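PDB 5EWP: ARO (armadillo repeats only protein) from Plasmodium falciparum Santa Lucia, which is probably involved in moving rhoptries to the apical pole of the parasite and attaching them there, with an armadillo-repeat scaffold that probably binds other proteins. Local coordinates for residues S135-N140 and A147-C152; R153-F156 and K161-K164; K164-L167 and G171-Q174; E202-N207 and P213-A218; K226-L231 and N244-R249. All blocks are in the same frame, centred on the assembly; numbering follows the deposited sequence.

Contact 1 of 5, residues S135-N140 and A147-C152; sequences SGMKSN and ACAQTC
M137 and G136 press against a buried ridge of C148, A149 and C152, and these five residues make the contact. M137 lies along the ridge. Its CG rests 3.7 Å from the backbone N of A149, its SD sits 3.7 Å from A149 CB, and its CE arrives 4.1 Å from C152 SG. The last torsion makes this possible: the chain runs extended through chi2 and bends at chi3 (-81°), which carries the methyl along helix 142-156 toward the cysteine one turn on. A flexible, unbranched methionine suits such a path, while the small A149 lets the sulfur come close to the helix backbone. At the other end the fit depends on G136, whose lack of a side chain leaves C148 SG to settle 3.7 Å from its CA. C148 CB also stands 4.0 Å from M137 N. The type I turn from G136 to S139 then leads the chain away, and the character changes: S135, K138 and N140 are polar residues on the solvent side that take no part in the packing. S139 OG is hydrogen-bonded to I141 N, just beyond the turn. The contact thus lies where helix 130-136 gives way to helix 142-156, with L175 of helix 171-177 lying against both M137 and A149, and V107 of helix 100-113 against C148.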
# COMPACT_ATOMS: atom_id res chain seq x y z
N SER A 135 9.49 1.66 -2.78
CA SER A 135 9.78 2.96 -3.35
C SER A 135 8.67 3.96 -2.98
O SER A 135 8.94 5.13 -2.68
CB SER A 135 9.93 2.85 -4.87
OG SER A 135 10.40 4.06 -5.44
N GLY A 136 7.44 3.47 -2.98
CA GLY A 136 6.27 4.28 -2.66
C GLY A 136 6.24 4.82 -1.24
O GLY A 136 5.61 5.84 -0.96
N MET A 137 6.90 4.13 -0.31
CA MET A 137 6.98 4.63 1.06
C MET A 137 7.78 5.92 1.16
O MET A 137 7.81 6.57 2.20
CB MET A 137 7.59 3.57 1.99
CG MET A 137 6.63 2.46 2.39
SD MET A 137 7.37 1.40 3.64
CE MET A 137 8.36 0.36 2.58
N LYS A 138 8.45 6.29 0.07
CA LYS A 138 9.23 7.52 0.05
C LYS A 138 8.39 8.75 -0.28
O LYS A 138 8.85 9.88 -0.10
CB LYS A 138 10.37 7.43 -0.96
CG LYS A 138 11.39 6.34 -0.69
CD LYS A 138 12.51 6.42 -1.73
CE LYS A 138 13.57 5.36 -1.49
NZ LYS A 138 14.63 5.41 -2.55
N SER A 139 7.17 8.53 -0.76
CA SER A 139 6.33 9.65 -1.20
C SER A 139 6.05 10.67 -0.10
O SER A 139 5.89 10.30 1.06
CB SER A 139 4.99 9.12 -1.74
OG SER A 139 4.08 10.17 -1.99
N ASN A 140 5.93 11.94 -0.47
CA ASN A 140 5.56 12.97 0.50
C ASN A 140 4.07 12.98 0.77
O ASN A 140 3.60 13.70 1.65
CB ASN A 140 5.97 14.38 0.03
CG ASN A 140 7.46 14.61 0.04
OD1 ASN A 140 8.20 13.94 0.76
ND2 ASN A 140 7.90 15.59 -0.74
N ALA A 147 -0.24 3.60 2.78
CA ALA A 147 -0.83 2.49 2.04
C ALA A 147 0.25 1.53 1.55
O ALA A 147 0.07 0.31 1.60
CB ALA A 147 -1.67 3.00 0.87
N CYS A 148 1.36 2.08 1.06
CA CYS A 148 2.45 1.23 0.60
C CYS A 148 3.05 0.43 1.76
O CYS A 148 3.29 -0.77 1.63
CB CYS A 148 3.53 2.07 -0.07
SG CYS A 148 3.06 2.63 -1.73
N ALA A 149 3.23 1.09 2.90
CA ALA A 149 3.78 0.43 4.09
C ALA A 149 2.87 -0.70 4.56
O ALA A 149 3.34 -1.79 4.89
CB ALA A 149 4.00 1.44 5.21
N GLN A 150 1.56 -0.44 4.59
CA GLN A 150 0.58 -1.45 5.01
C GLN A 150 0.60 -2.66 4.08
O GLN A 150 0.53 -3.79 4.53
CB GLN A 150 -0.83 -0.87 5.07
CG GLN A 150 -1.89 -1.85 5.60
CD GLN A 150 -1.71 -2.16 7.07
OE1 GLN A 150 -1.57 -3.33 7.47
NE2 GLN A 150 -1.71 -1.12 7.89
N THR A 151 0.65 -2.41 2.78
CA THR A 151 0.66 -3.50 1.80
C THR A 151 1.92 -4.34 1.93
O THR A 151 1.87 -5.57 1.90
CB THR A 151 0.51 -2.94 0.37
OG1 THR A 151 -0.62 -2.08 0.36
CG2 THR A 151 0.26 -4.07 -0.62
N CYS A 152 3.06 -3.67 2.08
CA CYS A 152 4.31 -4.38 2.35
C CYS A 152 4.19 -5.29 3.56
O CYS A 152 4.62 -6.45 3.52
CB CYS A 152 5.46 -3.42 2.59
SG CYS A 152 6.01 -2.62 1.07

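Contact 2 of 5, residues R153-F156 and K161-K164; sequences RNIF and KYKK
F156 and I155 meet Y162 and K163 in a buried helix-to-helix corner, where helix 142-156 ends and helix 160-168 has just begun in the armadillo-repeat stack. The two backbones come close here, with the CA atoms of F156 and Y162 4.8 Å apart, so CB atoms and carbonyl oxygens take a large share of the contact. Y162 CB packs 3.8 Å from F156 CA, and its ring extends past the end of the earlier helix. There CD2 reaches I155 O at 3.3 Å, the oxygen lying at the ring edge and in its plane, while I155 CG2 touches the same carbon at 4.0 Å. The ring of Y162 also stacks with F125, which ties the corner to helix 118-126. F156 points the opposite way round the helix end: chi1 of 65° sets CG between its own N and carbonyl carbon, which lays one ring face over R153 CA and brings the ring to F166. K163 suits its place because it is long and mostly aliphatic. Its extended chain crosses F156 at about a right angle, CG lying 3.9 Å from F156 CB, and the ammonium group goes on to the carbonyl oxygens of D203, F204 and L206, where the positive charge meets the C-terminal end of helix 192-205. On the way the lysine covers the last carbonyl of the earlier helix, with F156 O 3.2 Å from K163 CG and 3.6 Å from K163 CE.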
# COMPACT_ATOMS: atom_id res chain seq x y z
N ARG A 153 3.62 -4.76 4.63
CA ARG A 153 3.48 -5.54 5.86
C ARG A 153 2.54 -6.72 5.65
O ARG A 153 2.81 -7.84 6.10
CB ARG A 153 2.99 -4.67 7.01
CG ARG A 153 2.67 -5.44 8.31
CD ARG A 153 1.20 -5.81 8.39
NE ARG A 153 0.91 -6.66 9.55
CZ ARG A 153 -0.18 -7.40 9.66
NH1 ARG A 153 -1.07 -7.41 8.69
NH2 ARG A 153 -0.37 -8.14 10.75
N ASN A 154 1.42 -6.47 4.96
CA ASN A 154 0.45 -7.54 4.73
C ASN A 154 1.07 -8.68 3.95
O ASN A 154 0.74 -9.86 4.17
CB ASN A 154 -0.80 -7.00 4.02
CG ASN A 154 -1.67 -6.12 4.93
OD1 ASN A 154 -1.49 -6.11 6.14
ND2 ASN A 154 -2.62 -5.40 4.35
N ILE A 155 2.01 -8.34 3.07
CA ILE A 155 2.77 -9.35 2.34
C ILE A 155 3.84 -10.01 3.22
O ILE A 155 3.88 -11.24 3.30
CB ILE A 155 3.45 -8.74 1.08
CG1 ILE A 155 2.38 -8.34 0.07
CG2 ILE A 155 4.42 -9.72 0.44
CD1 ILE A 155 2.88 -7.31 -0.98
N PHE A 156 4.72 -9.23 3.87
CA PHE A 156 5.90 -9.89 4.43
C PHE A 156 5.62 -10.69 5.70
O PHE A 156 6.41 -11.56 6.05
CB PHE A 156 7.10 -8.91 4.66
CG PHE A 156 6.90 -7.81 5.71
CD1 PHE A 156 6.61 -8.09 7.03
CD2 PHE A 156 7.14 -6.48 5.36
CE1 PHE A 156 6.49 -7.07 7.97
CE2 PHE A 156 7.02 -5.47 6.29
CZ PHE A 156 6.70 -5.75 7.59
N LYS A 161 10.88 -15.71 4.00
CA LYS A 161 11.57 -15.34 2.77
C LYS A 161 11.10 -13.99 2.26
O LYS A 161 11.89 -13.25 1.65
CB LYS A 161 11.37 -16.40 1.69
CG LYS A 161 12.07 -17.72 2.00
CD LYS A 161 11.71 -18.78 0.98
CE LYS A 161 12.76 -19.87 0.93
NZ LYS A 161 14.06 -19.35 0.41
N TYR A 162 9.85 -13.65 2.52
CA TYR A 162 9.32 -12.34 2.08
C TYR A 162 9.96 -11.23 2.90
O TYR A 162 10.31 -10.17 2.36
CB TYR A 162 7.80 -12.27 2.21
CG TYR A 162 7.02 -13.28 1.38
CD1 TYR A 162 7.67 -14.14 0.49
CD2 TYR A 162 5.64 -13.36 1.49
CE1 TYR A 162 6.93 -15.08 -0.27
CE2 TYR A 162 4.90 -14.28 0.76
CZ TYR A 162 5.55 -15.13 -0.12
OH TYR A 162 4.78 -16.03 -0.83
N LYS A 163 10.13 -11.47 4.19
CA LYS A 163 10.81 -10.53 5.08
C LYS A 163 12.26 -10.33 4.66
O LYS A 163 12.77 -9.21 4.68
CB LYS A 163 10.74 -10.99 6.53
CG LYS A 163 9.35 -10.90 7.15
CD LYS A 163 9.34 -11.47 8.55
CE LYS A 163 8.00 -11.28 9.23
NZ LYS A 163 8.06 -11.82 10.62
N LYS A 164 12.94 -11.43 4.33
CA LYS A 164 14.32 -11.35 3.83
C LYS A 164 14.44 -10.48 2.59
O LYS A 164 15.36 -9.66 2.48
CB LYS A 164 14.87 -12.75 3.53
CG LYS A 164 15.54 -13.41 4.71
CD LYS A 164 15.75 -14.90 4.47
CE LYS A 164 16.36 -15.57 5.69
NZ LYS A 164 16.86 -16.94 5.38

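Contact 3 of 5, residues K164-L167 and G171-Q174; sequences KEFL and GITQ
F166 places its aromatic ring flat against G171, the first residue of helix 171-177. From CB, with CG anti to the backbone N (chi1 -179°), the ring leaves helix 160-168 and passes over the glycine. CG is 4.2 Å from G171 CA and CE1 is 3.6 Å from it; CE2 lies beside the carbonyl group, and the tip atom CZ comes within 3.2 Å of G171 O. The alpha carbon sits over the ring face, 3.6 Å from its centroid and 16° off the normal, in a CH-pi contact that the absence of a side chain leaves room for. I172 closes one flank, its CD1 3.8 Å from F166 CE2, while its CG1 meets L167 CD1; I172 and L167 are branched aliphatics, I172 buried and L167 nearer the margin. Beneath the ring, G171 N donates to F166 O at 2.8 Å, and a water donates to L167 O and accepts from I172 N at 2.8 Å, so carbonyls near the end of helix 160-168 meet the first amides of the next helix. The direct bond is a tight i to i+5 link between successive helices, in keeping with an armadillo-type solenoid.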
# COMPACT_ATOMS: atom_id res chain seq x y z
N LYS A 164 12.94 -11.43 4.33
CA LYS A 164 14.32 -11.35 3.83
C LYS A 164 14.44 -10.48 2.59
O LYS A 164 15.36 -9.66 2.48
CB LYS A 164 14.87 -12.75 3.53
CG LYS A 164 15.54 -13.41 4.71
CD LYS A 164 15.75 -14.90 4.47
CE LYS A 164 16.36 -15.57 5.69
NZ LYS A 164 16.86 -16.94 5.38
N GLU A 165 13.51 -10.67 1.66
CA GLU A 165 13.50 -9.90 0.42
C GLU A 165 13.20 -8.43 0.71
O GLU A 165 13.86 -7.53 0.17
CB GLU A 165 12.49 -10.50 -0.56
CG GLU A 165 12.26 -9.71 -1.85
CD GLU A 165 13.39 -9.83 -2.87
OE1 GLU A 165 14.46 -10.39 -2.54
OE2 GLU A 165 13.21 -9.35 -4.01
N PHE A 166 12.22 -8.18 1.58
CA PHE A 166 11.89 -6.83 2.01
C PHE A 166 13.12 -6.11 2.58
O PHE A 166 13.43 -4.97 2.21
CB PHE A 166 10.76 -6.89 3.05
CG PHE A 166 10.30 -5.54 3.56
CD1 PHE A 166 9.51 -4.70 2.77
CD2 PHE A 166 10.64 -5.12 4.84
CE1 PHE A 166 9.08 -3.46 3.25
CE2 PHE A 166 10.21 -3.90 5.33
CZ PHE A 166 9.43 -3.06 4.53
N LEU A 167 13.86 -6.81 3.43
CA LEU A 167 15.08 -6.26 4.02
C LEU A 167 16.15 -5.97 2.97
O LEU A 167 16.78 -4.91 2.97
CB LEU A 167 15.61 -7.23 5.09
CG LEU A 167 16.93 -6.91 5.79
CD1 LEU A 167 16.82 -5.59 6.52
CD2 LEU A 167 17.27 -8.04 6.75
N GLY A 171 13.61 -2.16 2.44
CA GLY A 171 12.32 -1.92 3.07
C GLY A 171 12.38 -1.45 4.51
O GLY A 171 11.54 -0.67 4.94
N ILE A 172 13.35 -1.94 5.28
CA ILE A 172 13.44 -1.53 6.68
C ILE A 172 13.88 -0.07 6.79
O ILE A 172 13.39 0.68 7.64
CB ILE A 172 14.37 -2.46 7.47
CG1 ILE A 172 13.70 -3.83 7.64
CG2 ILE A 172 14.69 -1.88 8.84
CD1 ILE A 172 12.38 -3.75 8.39
N THR A 173 14.81 0.34 5.93
CA THR A 173 15.19 1.74 5.85
C THR A 173 13.97 2.64 5.68
O THR A 173 13.79 3.61 6.42
CB THR A 173 16.17 2.00 4.71
OG1 THR A 173 17.29 1.10 4.83
CG2 THR A 173 16.67 3.45 4.74
N GLN A 174 13.10 2.31 4.72
CA GLN A 174 11.94 3.14 4.46
C GLN A 174 10.95 3.10 5.62
O GLN A 174 10.39 4.13 5.99
CB GLN A 174 11.25 2.72 3.16
CG GLN A 174 12.11 2.93 1.95
CD GLN A 174 12.77 4.29 1.94
OE1 GLN A 174 12.11 5.31 2.14
NE2 GLN A 174 14.08 4.31 1.74
O HOH W 1 16.02 -2.57 4.59

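Contact 4 of 5, residues E202-N207 and P213-A218; sequences EDFILN and PEFLEA
F204 overlaps F215 with the outer part of its ring: CE2 lies 3.5 Å from F215 CB, and CZ lies 3.7 Å from F215 CD1. The rings meet obliquely, with centroids 4.7 Å apart and planes at 44°. On the other side of the F215 ring, CD2 stands 3.5 Å from F204 O. F204 gets there by holding CG anti to its own N (chi1 -177°), which swings the ring out from helix 192-205 toward the helix that follows. The small A218 fits at the edge of the F204 ring, its CB 4.2 Å from F204 CE2. A second, looser row runs alongside, where I205 CG2 meets L216 CD1 at 4.1 Å; the two rings thus form one row of the seam, I205 and L216 the other. K163 of helix 160-168 packs on F215, while L246 of helix 237-250 covers I205. Between the two helices the chain forms a tiny antiparallel hairpin, strands 206-207 and 210-211. The arrangement is therefore one of two consecutive helices linked by a short beta hairpin, their aromatic pair part of the hydrophobic core of an armadillo-type solenoid.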
# COMPACT_ATOMS: atom_id res chain seq x y z
N GLU A 202 7.37 -4.23 14.45
CA GLU A 202 7.15 -5.36 15.34
C GLU A 202 6.78 -6.62 14.55
O GLU A 202 7.29 -7.71 14.82
CB GLU A 202 6.06 -5.04 16.36
CG GLU A 202 6.48 -4.03 17.41
CD GLU A 202 5.42 -3.81 18.48
OE1 GLU A 202 4.22 -3.88 18.14
OE2 GLU A 202 5.79 -3.56 19.65
N ASP A 203 5.89 -6.46 13.56
CA ASP A 203 5.44 -7.59 12.75
C ASP A 203 6.56 -8.18 11.91
O ASP A 203 6.55 -9.37 11.58
CB ASP A 203 4.26 -7.18 11.87
CG ASP A 203 3.00 -6.94 12.67
OD1 ASP A 203 3.00 -7.27 13.88
OD2 ASP A 203 2.00 -6.45 12.11
N PHE A 204 7.53 -7.34 11.56
CA PHE A 204 8.73 -7.79 10.87
C PHE A 204 9.60 -8.63 11.81
O PHE A 204 10.10 -9.68 11.44
CB PHE A 204 9.53 -6.59 10.35
CG PHE A 204 10.76 -6.96 9.57
CD1 PHE A 204 10.66 -7.32 8.24
CD2 PHE A 204 12.01 -6.92 10.16
CE1 PHE A 204 11.79 -7.67 7.50
CE2 PHE A 204 13.15 -7.25 9.43
CZ PHE A 204 13.04 -7.63 8.10
N ILE A 205 9.80 -8.13 13.03
CA ILE A 205 10.71 -8.77 13.97
C ILE A 205 10.14 -10.11 14.45
O ILE A 205 10.89 -11.07 14.63
CB ILE A 205 10.98 -7.86 15.20
CG1 ILE A 205 11.77 -6.62 14.77
CG2 ILE A 205 11.73 -8.62 16.31
CD1 ILE A 205 11.69 -5.49 15.77
N LEU A 206 8.83 -10.16 14.63
CA LEU A 206 8.19 -11.33 15.23
C LEU A 206 7.63 -12.32 14.21
O LEU A 206 7.06 -11.93 13.19
CB LEU A 206 7.06 -10.87 16.16
CG LEU A 206 7.48 -9.90 17.26
CD1 LEU A 206 6.27 -9.32 17.98
CD2 LEU A 206 8.44 -10.59 18.23
N ASN A 207 7.80 -13.60 14.52
CA ASN A 207 7.09 -14.66 13.83
C ASN A 207 6.14 -15.29 14.83
O ASN A 207 6.56 -16.04 15.71
CB ASN A 207 8.05 -15.71 13.26
CG ASN A 207 7.33 -16.85 12.57
OD1 ASN A 207 6.11 -16.84 12.43
ND2 ASN A 207 8.08 -17.86 12.16
N PRO A 213 15.87 -13.43 15.61
CA PRO A 213 17.14 -12.75 15.88
C PRO A 213 17.70 -11.96 14.69
O PRO A 213 18.10 -10.81 14.89
CB PRO A 213 18.08 -13.90 16.24
CG PRO A 213 17.18 -14.92 16.85
CD PRO A 213 15.90 -14.84 16.05
N GLU A 214 17.72 -12.56 13.51
CA GLU A 214 18.18 -11.87 12.30
C GLU A 214 17.47 -10.54 12.06
O GLU A 214 18.10 -9.55 11.69
CB GLU A 214 17.98 -12.75 11.06
CG GLU A 214 18.55 -12.13 9.79
CD GLU A 214 18.31 -12.98 8.55
OE1 GLU A 214 17.92 -14.16 8.71
OE2 GLU A 214 18.50 -12.46 7.43
N PHE A 215 16.15 -10.55 12.24
CA PHE A 215 15.32 -9.39 11.93
C PHE A 215 15.36 -8.41 13.09
O PHE A 215 15.27 -7.20 12.89
CB PHE A 215 13.87 -9.82 11.62
CG PHE A 215 13.76 -10.73 10.43
CD1 PHE A 215 14.69 -10.68 9.41
CD2 PHE A 215 12.72 -11.64 10.34
CE1 PHE A 215 14.60 -11.52 8.31
CE2 PHE A 215 12.62 -12.49 9.25
CZ PHE A 215 13.56 -12.44 8.24
N LEU A 216 15.53 -8.93 14.31
CA LEU A 216 15.78 -8.05 15.45
C LEU A 216 17.02 -7.21 15.18
O LEU A 216 17.02 -5.99 15.36
CB LEU A 216 15.95 -8.85 16.74
CG LEU A 216 16.21 -7.96 17.96
CD1 LEU A 216 14.95 -7.20 18.34
CD2 LEU A 216 16.72 -8.79 19.13
N GLU A 217 18.07 -7.86 14.68
CA GLU A 217 19.33 -7.17 14.43
C GLU A 217 19.19 -6.19 13.27
O GLU A 217 19.80 -5.12 13.28
CB GLU A 217 20.44 -8.18 14.12
N ALA A 218 18.39 -6.56 12.28
CA ALA A 218 18.14 -5.68 11.14
C ALA A 218 17.55 -4.35 11.60
O ALA A 218 17.98 -3.28 11.16
CB ALA A 218 17.22 -6.35 10.13

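Contact 5 of 5, residues K226-L231 and N244-R249; sequences KNLKTL and NVLLLR
The axes of segments 226-231 and 244-249 pass 9.3 Å apart and run roughly antiparallel, at 147° between their directions, with the CA atoms of L228 and L247 the nearest pair at 6.2 Å. The segments belong to the last two helices of the armadillo-type solenoid, which pack together at its C-terminal end. L228 is the central side chain, inserted between two leucines of the partner. Its CD1 reaches L246 CG at 3.6 Å and L246 CD2 at 3.8 Å, crossing that side chain at about a right angle, while its CB faces L247 CD1 at 3.9 Å. Leucine suits all three positions, since its forked end fills the space between two helices without any polar atom to satisfy. In L246 a CG anti to the backbone N (chi1 178°) sets the branch point of the side chain against L228 CD1. L246 also touches L201 of helix 192-205, joining the terminal pair to the rest of the stack. L247 faces helix 224-231 and the loop residue Q232. L250, on the same helix as these two leucines, also touches L228. At the solvent edge the apolar stem of K229 completes the seam, crossing L247 at about a right angle. K229 is exposed and its chain extended beyond CG; the contact is made near the base of the side chain, where K229 CG lies 3.7 Å from L247 CD2.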
# COMPACT_ATOMS: atom_id res chain seq x y z
N LYS A 226 16.87 5.84 17.61
CA LYS A 226 16.85 7.30 17.53
C LYS A 226 15.44 7.84 17.32
O LYS A 226 14.99 8.73 18.04
CB LYS A 226 17.76 7.78 16.39
CG LYS A 226 17.63 9.26 16.08
CD LYS A 226 18.49 9.64 14.89
CE LYS A 226 18.22 11.08 14.46
NZ LYS A 226 18.64 11.29 13.04
N ASN A 227 14.74 7.30 16.32
CA ASN A 227 13.42 7.82 15.97
C ASN A 227 12.40 7.50 17.05
O ASN A 227 11.54 8.33 17.36
CB ASN A 227 12.94 7.27 14.63
CG ASN A 227 13.79 7.75 13.46
OD1 ASN A 227 14.58 8.68 13.61
ND2 ASN A 227 13.61 7.14 12.30
N LEU A 228 12.51 6.30 17.61
CA LEU A 228 11.61 5.85 18.66
C LEU A 228 11.76 6.71 19.92
O LEU A 228 10.77 7.03 20.57
CB LEU A 228 11.86 4.38 18.99
CG LEU A 228 11.34 3.40 17.92
CD1 LEU A 228 11.79 1.98 18.22
CD2 LEU A 228 9.83 3.48 17.84
N LYS A 229 13.00 7.07 20.25
CA LYS A 229 13.24 7.94 21.40
C LYS A 229 12.52 9.28 21.22
O LYS A 229 11.96 9.83 22.17
CB LYS A 229 14.74 8.16 21.61
CG LYS A 229 15.40 7.09 22.45
CD LYS A 229 16.91 7.14 22.33
CE LYS A 229 17.57 6.06 23.17
NZ LYS A 229 19.05 6.03 22.95
N THR A 230 12.54 9.80 20.00
CA THR A 230 11.82 11.04 19.68
C THR A 230 10.31 10.85 19.82
O THR A 230 9.62 11.73 20.33
CB THR A 230 12.15 11.53 18.25
OG1 THR A 230 13.56 11.81 18.16
CG2 THR A 230 11.38 12.79 17.92
N LEU A 231 9.80 9.72 19.34
CA LEU A 231 8.37 9.46 19.40
C LEU A 231 7.84 9.27 20.83
O LEU A 231 6.72 9.68 21.13
CB LEU A 231 8.02 8.22 18.56
CG LEU A 231 8.07 8.37 17.04
CD1 LEU A 231 7.66 7.06 16.37
CD2 LEU A 231 7.17 9.51 16.58
N ASN A 244 7.67 3.29 23.37
CA ASN A 244 8.39 2.76 24.51
C ASN A 244 8.56 1.25 24.42
O ASN A 244 9.66 0.73 24.65
CB ASN A 244 7.67 3.13 25.82
CG ASN A 244 8.55 2.95 27.04
OD1 ASN A 244 9.76 3.18 26.99
ND2 ASN A 244 7.95 2.55 28.15
N VAL A 245 7.48 0.55 24.07
CA VAL A 245 7.50 -0.90 23.97
C VAL A 245 8.50 -1.44 22.95
O VAL A 245 9.28 -2.34 23.25
CB VAL A 245 6.10 -1.45 23.63
CG1 VAL A 245 6.16 -2.94 23.31
CG2 VAL A 245 5.13 -1.19 24.78
N LEU A 246 8.48 -0.88 21.74
CA LEU A 246 9.42 -1.34 20.71
C LEU A 246 10.84 -0.94 21.08
O LEU A 246 11.78 -1.71 20.84
CB LEU A 246 9.05 -0.78 19.33
CG LEU A 246 9.98 -1.15 18.17
CD1 LEU A 246 10.21 -2.65 18.06
CD2 LEU A 246 9.43 -0.60 16.85
N LEU A 247 10.99 0.24 21.67
CA LEU A 247 12.29 0.74 22.08
C LEU A 247 12.97 -0.23 23.05
O LEU A 247 14.12 -0.61 22.85
CB LEU A 247 12.15 2.12 22.73
CG LEU A 247 13.43 2.93 22.96
CD1 LEU A 247 14.26 3.00 21.69
CD2 LEU A 247 13.08 4.32 23.45
N LEU A 248 12.23 -0.64 24.08
CA LEU A 248 12.71 -1.61 25.05
C LEU A 248 13.19 -2.90 24.39
O LEU A 248 14.16 -3.51 24.84
CB LEU A 248 11.62 -1.94 26.07
CG LEU A 248 11.12 -0.79 26.96
CD1 LEU A 248 10.04 -1.27 27.92
CD2 LEU A 248 12.28 -0.15 27.71
N ARG A 249 12.50 -3.33 23.34
CA ARG A 249 12.85 -4.56 22.65
C ARG A 249 14.20 -4.44 21.95
O ARG A 249 14.96 -5.41 21.88
CB ARG A 249 11.77 -4.93 21.63
CG ARG A 249 11.91 -6.32 21.07
CD ARG A 249 10.92 -6.60 19.95
NE ARG A 249 9.53 -6.73 20.41
CZ ARG A 249 9.02 -7.83 20.95
NH1 ARG A 249 9.78 -8.91 21.13
NH2 ARG A 249 7.75 -7.86 21.33

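Taken in chain order, the five contacts follow successive helices of the solenoid toward its C-terminal end. Contacts 2 and 3 share K164 and helix 160-168, their centres 9 Å apart, and the rings of F156 and F166 join them (CE2 to CE2 3.7 Å). F166 also reaches back to contact 1, with CE1 3.7 Å from C152 CB, and forward to F204 of contact 4, giving one continuous core. Contacts 2 and 4 are joined by charge as well: R153 NE and D203 OD2 form a salt bridge of 2.8 Å. Contact 5, its centre about 15 Å from that of contact 4, joins it through I205 and L246, but does not touch contacts 1 to 3.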